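Local coordinates for protein LbaCas13a H328A (C2c2) (Lachnospiraceae bacterium NK4A179, PDB 5WLH) that binds and probably processes pre-crRNA, which guides it as an RNA-targeting CRISPR nuclease of the Cas13a (C2c2) family, at residues A[560-563]-A[564-567]. Numbering follows the deposited sequence.
Sequences RDTI and LQYF
Two carbonyls share the amide of Gln-565: its N donates to Thr-562 O at 3.1 Å and, more weakly, to Asp-561 O at 3.3 Å. The fork comes where i to i+4 bonding gives way to i to i+3 bonding, as helix 559-564 passes into the following turn. One residue earlier the bond is still i to i+4, Leu-564 N to Arg-560 O at 3.0 Å; one residue later it is i to i+3, Tyr-566 N reaching Ile-563 O at 3.0 Å from above the carbonyl plane. The Gln-565 chain runs extended beyond CG alongside Thr-562, its NE2 coming 3.7 Å from Thr-562 CA, while OE1 accepts a hydrogen bond from Gln-516 of helix 486-517. Replaced by alanine, Gln-565 would lose the OE1 that Gln-516 NE2 binds, and a gap is likely to open beside Thr-562. Leu-564 lies alongside Arg-560, pointing the same way, with CD1 3.9 Å from Arg-560 CG; Arg-560 NE forms a salt bridge with Asp-588. Helix 588-602 packs against Ile-563 and Phe-567. Chi1 of -66° sets Ile-563 CG2 beside its own carbonyl carbon, where the methyl lies 4.0 Å from Phe-567 CE2, and Ile-563 O meets the edge of the same ring at CD2, 3.6 Å away.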
loop_
_atom_site.group_PDB
_atom_site.type_symbol
_atom_site.label_atom_id
_atom_site.label_comp_id
_atom_site.label_asym_id
_atom_site.label_seq_id
_atom_site.Cartn_x
_atom_site.Cartn_y
_atom_site.Cartn_z
ATOM N N ARG A 560 -3.966 -9.675 -37.141
ATOM C CA ARG A 560 -4.910 -10.563 -36.465
ATOM C C ARG A 560 -4.192 -11.694 -35.745
ATOM O O ARG A 560 -4.533 -12.019 -34.601
ATOM C CB ARG A 560 -5.925 -11.144 -37.442
ATOM C CG ARG A 560 -6.914 -12.075 -36.760
ATOM C CD ARG A 560 -7.774 -12.814 -37.760
ATOM N NE ARG A 560 -8.583 -11.877 -38.521
ATOM C CZ ARG A 560 -9.476 -12.230 -39.435
ATOM N NH1 ARG A 560 -9.671 -13.516 -39.715
ATOM N NH2 ARG A 560 -10.168 -11.294 -40.068
ATOM N N ASP A 561 -3.210 -12.322 -36.400
ATOM C CA ASP A 561 -2.502 -13.411 -35.738
ATOM C C ASP A 561 -1.690 -12.897 -34.554
ATOM O O ASP A 561 -1.548 -13.605 -33.549
ATOM C CB ASP A 561 -1.599 -14.144 -36.738
ATOM C CG ASP A 561 -2.377 -15.100 -37.647
ATOM O OD1 ASP A 561 -3.627 -15.139 -37.563
ATOM O OD2 ASP A 561 -1.732 -15.803 -38.454
ATOM N N THR A 562 -1.156 -11.677 -34.648
ATOM C CA THR A 562 -0.446 -11.091 -33.512
ATOM C C THR A 562 -1.393 -10.858 -32.338
ATOM O O THR A 562 -1.082 -11.228 -31.196
ATOM C CB THR A 562 0.230 -9.788 -33.931
ATOM O OG1 THR A 562 1.066 -10.036 -35.066
ATOM C CG2 THR A 562 1.078 -9.231 -32.788
ATOM N N ILE A 563 -2.565 -10.274 -32.602
ATOM C CA ILE A 563 -3.552 -10.069 -31.538
ATOM C C ILE A 563 -3.911 -11.397 -30.886
ATOM O O ILE A 563 -4.009 -11.504 -29.658
ATOM C CB ILE A 563 -4.808 -9.377 -32.095
ATOM C CG1 ILE A 563 -4.504 -7.948 -32.555
ATOM C CG2 ILE A 563 -5.922 -9.412 -31.077
ATOM C CD1 ILE A 563 -5.622 -7.362 -33.416
ATOM N N LEU A 564 -4.112 -12.435 -31.696
ATOM C CA LEU A 564 -4.593 -13.690 -31.147
ATOM C C LEU A 564 -3.532 -14.429 -30.332
ATOM O O LEU A 564 -3.874 -15.409 -29.661
ATOM C CB LEU A 564 -5.138 -14.574 -32.279
ATOM C CG LEU A 564 -6.426 -14.063 -32.945
ATOM C CD1 LEU A 564 -6.865 -14.953 -34.126
ATOM C CD2 LEU A 564 -7.527 -13.992 -31.908
ATOM N N GLN A 565 -2.265 -13.995 -30.360
ATOM C CA GLN A 565 -1.291 -14.535 -29.410
ATOM C C GLN A 565 -1.765 -14.336 -27.975
ATOM O O GLN A 565 -1.507 -15.171 -27.100
ATOM C CB GLN A 565 0.069 -13.858 -29.595
ATOM C CG GLN A 565 0.804 -14.219 -30.868
ATOM C CD GLN A 565 2.085 -13.421 -31.052
ATOM O OE1 GLN A 565 2.752 -13.069 -30.090
ATOM N NE2 GLN A 565 2.440 -13.151 -32.305
ATOM N N TYR A 566 -2.447 -13.220 -27.715
ATOM C CA TYR A 566 -2.978 -12.899 -26.394
ATOM C C TYR A 566 -4.286 -13.605 -26.099
ATOM O O TYR A 566 -4.752 -13.569 -24.951
ATOM C CB TYR A 566 -3.146 -11.392 -26.283
ATOM C CG TYR A 566 -1.816 -10.723 -26.333
ATOM C CD1 TYR A 566 -1.057 -10.591 -25.183
ATOM C CD2 TYR A 566 -1.276 -10.283 -27.538
ATOM C CE1 TYR A 566 0.190 -10.023 -25.213
ATOM C CE2 TYR A 566 -0.025 -9.699 -27.573
ATOM C CZ TYR A 566 0.705 -9.579 -26.407
ATOM O OH TYR A 566 1.953 -9.004 -26.419
ATOM N N PHE A 567 -4.879 -14.245 -27.103
ATOM C CA PHE A 567 -6.030 -15.118 -26.928
ATOM C C PHE A 567 -5.628 -16.575 -27.140
ATOM O O PHE A 567 -6.409 -17.382 -27.648
ATOM C CB PHE A 567 -7.162 -14.704 -27.868
ATOM C CG PHE A 567 -7.752 -13.343 -27.554
ATOM C CD1 PHE A 567 -8.805 -13.219 -26.662
ATOM C CD2 PHE A 567 -7.255 -12.201 -28.154
ATOM C CE1 PHE A 567 -9.348 -11.975 -26.371
ATOM C CE2 PHE A 567 -7.788 -10.949 -27.866
ATOM C CZ PHE A 567 -8.841 -10.838 -26.974
#